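Local coordinates for protein coclaurine N-methyltransferase (Coptis japonica, PDB 6GKV) that catalyses methyl transfer from S-adenosyl-L-methionine to the ring nitrogen of coclaurine and related tetrahydroisoquinolines in plant alkaloid biosynthesis, at residues Q52-T55 and H56-Q60; D22-K25 and Q26-R30; I194-I197 and E198-E201. All coordinates share one frame; numbering follows the deposited sequence.

Overall arrangement
The three contacts come in series along the chain, contact 2 first, then contact 1, then contact 3. Contacts 2 and 1 lie on consecutive helices, 21-39 and 44-58, of the N-terminal helical part, yet their centres are about 33 Å apart and their nearest atoms about 20 Å. Contact 3 sits at the end of strand 191-197 in the mixed sheet of the methyltransferase domain, its centre about 8 Å from that of the chain. The centres of contacts 1 and 3 are about 20 Å apart. Those of contacts 2 and 3 are about 30 Å apart. Contact 3 touches both S-adenosyl-L-homocysteine and the bound alkaloid, whereas contact 1 meets the second subunit and contact 2 packs against helix 313-335.

Contact 1: residues Q52-T55 and H56-Q60; sequences QNLT and HSLRQ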
# COMPACT_ATOMS: atom_id res chain seq x y z
N GLN A 52 5.61 -8.14 3.94
CA GLN A 52 6.53 -8.71 2.96
C GLN A 52 6.77 -10.19 3.22
O GLN A 52 6.93 -10.96 2.27
CB GLN A 52 7.86 -7.94 2.98
CG GLN A 52 7.74 -6.50 2.52
CD GLN A 52 7.17 -6.41 1.13
OE1 GLN A 52 7.84 -6.74 0.16
NE2 GLN A 52 5.91 -5.95 1.02
N ASN A 53 6.80 -10.58 4.50
CA ASN A 53 6.93 -11.96 4.89
C ASN A 53 5.79 -12.77 4.31
O ASN A 53 6.00 -13.85 3.76
CB ASN A 53 6.94 -12.08 6.41
CG ASN A 53 8.22 -11.57 7.01
OD1 ASN A 53 9.18 -11.30 6.29
ND2 ASN A 53 8.26 -11.45 8.34
N LEU A 54 4.58 -12.22 4.40
CA LEU A 54 3.43 -12.91 3.85
C LEU A 54 3.38 -12.85 2.30
O LEU A 54 3.17 -13.88 1.66
CB LEU A 54 2.14 -12.35 4.46
CG LEU A 54 0.91 -13.20 4.16
CD1 LEU A 54 1.18 -14.66 4.49
CD2 LEU A 54 -0.32 -12.69 4.89
N THR A 55 3.59 -11.69 1.70
CA THR A 55 3.56 -11.61 0.23
C THR A 55 4.55 -12.60 -0.37
O THR A 55 4.28 -13.22 -1.39
CB THR A 55 3.88 -10.21 -0.30
OG1 THR A 55 5.10 -9.74 0.31
CG2 THR A 55 2.76 -9.23 0.03
N HIS A 56 5.69 -12.77 0.28
CA HIS A 56 6.75 -13.61 -0.26
C HIS A 56 6.48 -15.10 -0.04
O HIS A 56 6.76 -15.93 -0.92
CB HIS A 56 8.09 -13.23 0.37
CG HIS A 56 8.72 -12.03 -0.27
ND1 HIS A 56 8.23 -10.75 -0.10
CD2 HIS A 56 9.78 -11.91 -1.10
CE1 HIS A 56 8.96 -9.91 -0.80
NE2 HIS A 56 9.91 -10.59 -1.42
N SER A 57 5.93 -15.45 1.12
CA SER A 57 5.70 -16.86 1.42
C SER A 57 4.59 -17.42 0.54
O SER A 57 4.65 -18.58 0.13
CB SER A 57 5.38 -17.06 2.92
OG SER A 57 4.24 -16.31 3.33
N LEU A 58 3.59 -16.59 0.24
CA LEU A 58 2.50 -17.02 -0.64
C LEU A 58 3.01 -17.37 -2.04
O LEU A 58 2.50 -18.33 -2.67
CB LEU A 58 1.42 -15.94 -0.72
CG LEU A 58 0.68 -15.75 0.62
CD1 LEU A 58 -0.25 -14.57 0.56
CD2 LEU A 58 -0.10 -16.99 1.02
N ARG A 59 4.02 -16.64 -2.53
CA ARG A 59 4.56 -16.85 -3.88
C ARG A 59 5.22 -18.23 -4.07
O ARG A 59 5.46 -18.67 -5.20
CB ARG A 59 5.56 -15.75 -4.25
CG ARG A 59 4.93 -14.40 -4.56
CD ARG A 59 5.97 -13.31 -4.87
NE ARG A 59 5.43 -11.96 -4.84
CZ ARG A 59 5.11 -11.23 -5.91
NH1 ARG A 59 5.26 -11.72 -7.13
NH2 ARG A 59 4.63 -10.01 -5.76
N GLN A 60 5.50 -18.92 -2.97
CA GLN A 60 6.00 -20.30 -3.06
C GLN A 60 4.92 -21.38 -2.95
O GLN A 60 5.18 -22.54 -3.19
CB GLN A 60 7.06 -20.54 -2.00
CG GLN A 60 8.34 -19.83 -2.31
CD GLN A 60 9.29 -19.83 -1.15
OE1 GLN A 60 8.88 -19.87 0.01
NE2 GLN A 60 10.57 -19.83 -1.46
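The carbonyl oxygen of Q52 is gripped twice by H56. The backbone N of H56 makes the ordinary helical bond to Q52 O, while ND1 of H56 reaches the same oxygen at 2.7 Å, a bent bond with an N-H···O angle of 132°. The two donors arrive from opposite faces of the carbonyl plane. For the ring to fold back along the helix, CG of H56 lies beside its own backbone N (chi1 -81°). Next to it, OE1 of Q52 comes in the ring plane to the edge at CE1 of H56, 3.5 Å away, with the amide plane turned 75° from the imidazole. OE1 of Q52 also takes a weak hydrogen bond from the backbone of H276 of the second subunit, and V274 of that subunit packs on H56.

At the next residue, OG of S57 stands 3.1 Å from both N53 O and L54 O, a choice of acceptors for one proton. L58 N makes the regular helical bond to L54 O. CD1 of L58 touches CG of L54 at 4.0 Å, and H236 packs on both leucines. CG of R59 passes 3.4 Å from T55 O, while its guanidinium forms salt bridges with E207 and D269. A serine hydroxyl turned back to carbonyls of the preceding turn is familiar in alpha-helices, here near the C-terminal end of helix 44-58, where Q52 and H56 join the dimer interface.

Contact 2: residues D22-K25 and Q26-R30; sequences DDIK and QLIRR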
# COMPACT_ATOMS: atom_id res chain seq x y z
N ASP A 22 -25.62 -11.81 23.21
CA ASP A 22 -24.76 -10.76 23.76
C ASP A 22 -23.51 -11.32 24.39
O ASP A 22 -22.44 -10.70 24.30
CB ASP A 22 -25.51 -9.94 24.82
CG ASP A 22 -26.57 -9.07 24.21
OD1 ASP A 22 -26.55 -8.89 22.98
OD2 ASP A 22 -27.44 -8.57 24.97
N ASP A 23 -23.65 -12.46 25.05
CA ASP A 23 -22.50 -13.15 25.62
C ASP A 23 -21.55 -13.60 24.51
O ASP A 23 -20.34 -13.67 24.71
CB ASP A 23 -22.96 -14.35 26.46
CG ASP A 23 -23.57 -13.94 27.81
OD1 ASP A 23 -24.78 -13.66 27.88
OD2 ASP A 23 -22.83 -13.95 28.82
N ILE A 24 -22.11 -13.91 23.34
CA ILE A 24 -21.30 -14.39 22.21
C ILE A 24 -20.54 -13.23 21.61
O ILE A 24 -19.34 -13.34 21.35
CB ILE A 24 -22.14 -15.06 21.08
CG1 ILE A 24 -23.05 -16.18 21.61
CG2 ILE A 24 -21.23 -15.59 19.96
CD1 ILE A 24 -23.91 -16.81 20.49
N LYS A 25 -21.24 -12.12 21.39
CA LYS A 25 -20.63 -10.88 20.90
C LYS A 25 -19.52 -10.40 21.83
O LYS A 25 -18.41 -10.09 21.39
CB LYS A 25 -21.69 -9.79 20.74
CG LYS A 25 -22.65 -10.01 19.55
CD LYS A 25 -23.89 -9.11 19.68
CE LYS A 25 -24.74 -9.13 18.42
NZ LYS A 25 -25.98 -8.29 18.57
N GLN A 26 -19.80 -10.37 23.13
CA GLN A 26 -18.77 -10.03 24.10
C GLN A 26 -17.52 -10.91 23.98
O GLN A 26 -16.41 -10.40 24.06
CB GLN A 26 -19.32 -10.14 25.52
CG GLN A 26 -18.38 -9.62 26.58
CD GLN A 26 -19.02 -9.60 27.95
OE1 GLN A 26 -18.44 -10.07 28.92
NE2 GLN A 26 -20.22 -9.05 28.03
N LEU A 27 -17.69 -12.21 23.78
CA LEU A 27 -16.53 -13.11 23.73
C LEU A 27 -15.76 -12.95 22.42
O LEU A 27 -14.53 -13.11 22.38
CB LEU A 27 -16.96 -14.57 23.90
CG LEU A 27 -17.46 -14.97 25.29
CD1 LEU A 27 -18.01 -16.40 25.31
CD2 LEU A 27 -16.34 -14.83 26.31
N ILE A 28 -16.50 -12.68 21.35
CA ILE A 28 -15.91 -12.47 20.03
C ILE A 28 -15.04 -11.21 20.09
O ILE A 28 -13.88 -11.25 19.70
CB ILE A 28 -17.00 -12.36 18.94
CG1 ILE A 28 -17.62 -13.73 18.70
CG2 ILE A 28 -16.43 -11.83 17.66
CD1 ILE A 28 -18.68 -13.79 17.62
N ARG A 29 -15.60 -10.13 20.63
CA ARG A 29 -14.87 -8.86 20.75
C ARG A 29 -13.56 -9.02 21.48
O ARG A 29 -12.60 -8.29 21.21
CB ARG A 29 -15.70 -7.81 21.47
CG ARG A 29 -16.92 -7.41 20.73
CD ARG A 29 -17.45 -6.13 21.25
NE ARG A 29 -18.84 -6.01 20.86
CZ ARG A 29 -19.85 -6.14 21.70
NH1 ARG A 29 -19.60 -6.37 23.00
NH2 ARG A 29 -21.10 -6.04 21.26
N ARG A 30 -13.52 -9.97 22.41
CA ARG A 30 -12.32 -10.18 23.22
C ARG A 30 -11.23 -10.79 22.37
O ARG A 30 -10.05 -10.48 22.56
CB ARG A 30 -12.60 -11.09 24.41
CG ARG A 30 -13.52 -10.52 25.45
CD ARG A 30 -13.54 -11.46 26.67
NE ARG A 30 -14.55 -11.05 27.64
CZ ARG A 30 -15.12 -11.85 28.53
NH1 ARG A 30 -14.78 -13.14 28.60
NH2 ARG A 30 -16.03 -11.36 29.36
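K25 O receives the backbone N of R29 at 2.9 Å, an almost straight bond (171°), and the CG of the same arginine lies 3.1 Å from that oxygen. The R29 side chain then runs back along the helix until one face of its guanidinium lies over CB of K25, with NH2 of R29 3.8 Å from that carbon. The polar end is held from outside this turn: NE of R29 forms a salt bridge with E332 of helix 313-335.

The other carbonyls of the first turn are satisfied in the same i to i+4 pattern of the alpha-helix. D22 O accepts from Q26 N at 2.9 Å, and I24 O from I28 N. The bond from L27 N to D23 O is longer, 3.2 Å, and its donor stands above the carbonyl plane.

On the buried side of this amphipathic stretch, I24 and I28 lie alongside one another and point the same way, CG2 of I24 meeting CD1 of I28 at 3.9 Å. L328 and L14 pack on I24, W245 and F246 on I28. With CG beside its backbone N (chi1 -70°), L27 brings that carbon 3.2 Å from D23 O, while L10 and W245 touch its side chain.

Contact 3: residues I194-I197 and E198-E201; sequences ILVI and ELFE. With SAH (S-adenosyl-L-homocysteine), chain C; F2W (6,7-dimethoxy-2-methyl-1,2,3,4-tetrahydroisoquinolin-2-ium), chain D.
Residues 194-197 close strand 191-197, after which the chain turns sharply at E198, whose phi and psi are both positive (62° and 60°), and passes through L199 into the short 3-10 segment at F200 and E201. The turn folds the chain back over V196, whose CG1, opposite its own backbone N (chi1 -173°), carries the packing: it touches CB of L199 at 3.6 Å and CE1 of F200 at 3.7 Å. The valine and phenylalanine side chains cross at about a right angle. F200 is further enclosed by F264, edge-to-face, and by residues of helix 206-215.

The turn follows the fourth strand of the Rossmann-like AdoMet-dependent methyltransferase fold, where cofactor and substrate meet. I197 O accepts a hydrogen bond from the amino N of S-adenosyl-L-homocysteine (SAH) at 3.1 Å. CG2 of I197 lies 3.6 Å from SAH O, one of the two carboxylate oxygens of the cofactor product. Further along the ligand, CD1 of L199 comes within 3.4 Å of SAH O4' in the ribose and equally near SAH N9 of the adenine.

E198 sends an extended side chain to the alkaloid, and its OE1 takes a hydrogen bond from NAH, the methylated ring nitrogen of the bound N-methylheliamine, at 2.8 Å. Its other oxygen, OE2, accepts from the backbone N of C94 but also lies close to the carboxylate of E226. With an alanine here, the ligand's N-H is likely to lose its acceptor and the N-H of C94 to be left without its mate. The carboxylate of E198 is thus held by C94 on one oxygen and by the ligand on the other.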
# COMPACT_ATOMS: atom_id res chain seq x y z
N ILE A 194 -13.41 -8.81 -16.21
CA ILE A 194 -13.39 -9.92 -15.29
C ILE A 194 -13.68 -9.39 -13.91
O ILE A 194 -13.00 -8.50 -13.41
CB ILE A 194 -12.05 -10.64 -15.29
CG1 ILE A 194 -11.74 -11.11 -16.71
CG2 ILE A 194 -12.09 -11.82 -14.30
CD1 ILE A 194 -10.34 -11.64 -16.86
N LEU A 195 -14.71 -9.94 -13.30
CA LEU A 195 -15.15 -9.52 -11.99
C LEU A 195 -14.87 -10.62 -10.99
O LEU A 195 -15.24 -11.77 -11.21
CB LEU A 195 -16.64 -9.20 -12.02
CG LEU A 195 -17.00 -8.16 -13.08
CD1 LEU A 195 -18.50 -8.11 -13.25
CD2 LEU A 195 -16.48 -6.82 -12.66
N VAL A 196 -14.20 -10.28 -9.91
CA VAL A 196 -13.86 -11.24 -8.87
C VAL A 196 -14.31 -10.74 -7.50
O VAL A 196 -13.64 -9.92 -6.88
CB VAL A 196 -12.34 -11.51 -8.82
CG1 VAL A 196 -12.04 -12.66 -7.84
CG2 VAL A 196 -11.82 -11.88 -10.20
N ILE A 197 -15.44 -11.25 -7.02
CA ILE A 197 -16.00 -10.79 -5.76
C ILE A 197 -15.76 -11.78 -4.61
O ILE A 197 -16.48 -12.76 -4.46
CB ILE A 197 -17.50 -10.50 -5.87
CG1 ILE A 197 -17.76 -9.65 -7.11
CG2 ILE A 197 -18.04 -9.79 -4.59
CD1 ILE A 197 -16.94 -8.37 -7.14
N GLU A 198 -14.74 -11.50 -3.82
CA GLU A 198 -14.44 -12.23 -2.59
C GLU A 198 -14.14 -13.68 -2.88
O GLU A 198 -14.81 -14.57 -2.40
CB GLU A 198 -15.59 -12.08 -1.58
CG GLU A 198 -15.73 -10.64 -1.07
CD GLU A 198 -16.76 -10.47 0.04
OE1 GLU A 198 -17.10 -11.47 0.71
OE2 GLU A 198 -17.23 -9.33 0.22
N LEU A 199 -13.10 -13.91 -3.68
CA LEU A 199 -12.67 -15.25 -4.06
C LEU A 199 -11.27 -15.52 -3.55
O LEU A 199 -10.97 -16.61 -3.06
CB LEU A 199 -12.71 -15.42 -5.57
CG LEU A 199 -12.07 -16.70 -6.11
CD1 LEU A 199 -12.94 -17.92 -5.80
CD2 LEU A 199 -11.78 -16.59 -7.60
N PHE A 200 -10.42 -14.49 -3.64
CA PHE A 200 -9.00 -14.58 -3.31
C PHE A 200 -8.71 -14.97 -1.89
O PHE A 200 -7.67 -15.57 -1.61
CB PHE A 200 -8.30 -13.24 -3.60
CG PHE A 200 -7.98 -13.02 -5.05
CD1 PHE A 200 -8.76 -13.59 -6.05
CD2 PHE A 200 -6.87 -12.27 -5.42
CE1 PHE A 200 -8.44 -13.41 -7.41
CE2 PHE A 200 -6.54 -12.09 -6.78
CZ PHE A 200 -7.33 -12.65 -7.77
N GLU A 201 -9.64 -14.63 -0.99
CA GLU A 201 -9.54 -15.03 0.42
C GLU A 201 -9.37 -16.54 0.63
O GLU A 201 -8.90 -16.99 1.69
CB GLU A 201 -10.78 -14.54 1.19
CG GLU A 201 -10.88 -13.00 1.34
CD GLU A 201 -11.73 -12.34 0.28
OE1 GLU A 201 -11.66 -12.75 -0.89
OE2 GLU A 201 -12.50 -11.41 0.62
N SAH C . -18.97 -14.10 -5.61
CA SAH C . -20.18 -14.60 -4.98
CB SAH C . -19.85 -15.53 -3.83
CG SAH C . -18.58 -15.20 -3.05
SD SAH C . -18.19 -16.52 -1.86
C SAH C . -21.06 -13.46 -4.48
O SAH C . -20.56 -12.34 -4.37
OXT SAH C . -22.25 -13.64 -4.18
C5' SAH C . -16.84 -17.19 -2.87
C4' SAH C . -17.28 -17.83 -4.19
O4' SAH C . -16.16 -18.36 -4.88
C3' SAH C . -18.25 -18.98 -3.99
O3' SAH C . -19.19 -18.96 -5.04
C2' SAH C . -17.43 -20.23 -4.16
O2' SAH C . -18.24 -21.24 -4.71
C1' SAH C . -16.33 -19.75 -5.11
N9 SAH C . -15.06 -20.49 -4.95
C8 SAH C . -14.33 -20.71 -3.80
N7 SAH C . -13.22 -21.43 -4.12
C5 SAH C . -13.23 -21.67 -5.46
C6 SAH C . -12.37 -22.36 -6.31
N6 SAH C . -11.26 -22.95 -5.85
N1 SAH C . -12.67 -22.44 -7.66
C2 SAH C . -13.82 -21.85 -8.15
N3 SAH C . -14.67 -21.17 -7.31
C4 SAH C . -14.38 -21.09 -5.98
CAM F2W D . -18.89 -13.65 8.05
OAK F2W D . -17.46 -13.42 8.00
CAB F2W D . -17.00 -13.56 6.71
CAA F2W D . -17.83 -13.84 5.62
CAF F2W D . -17.26 -13.98 4.36
CAJ F2W D . -18.01 -14.22 3.22
CAI F2W D . -17.28 -14.87 2.00
NAH F2W D . -16.19 -13.93 1.69
CAO F2W D . -15.38 -14.72 0.73
CAG F2W D . -15.43 -14.02 2.94
CAE F2W D . -15.92 -13.77 4.18
CAD F2W D . -15.08 -13.52 5.27
CAC F2W D . -15.64 -13.38 6.53
OAL F2W D . -14.92 -13.13 7.67
CAN F2W D . -13.50 -12.93 7.57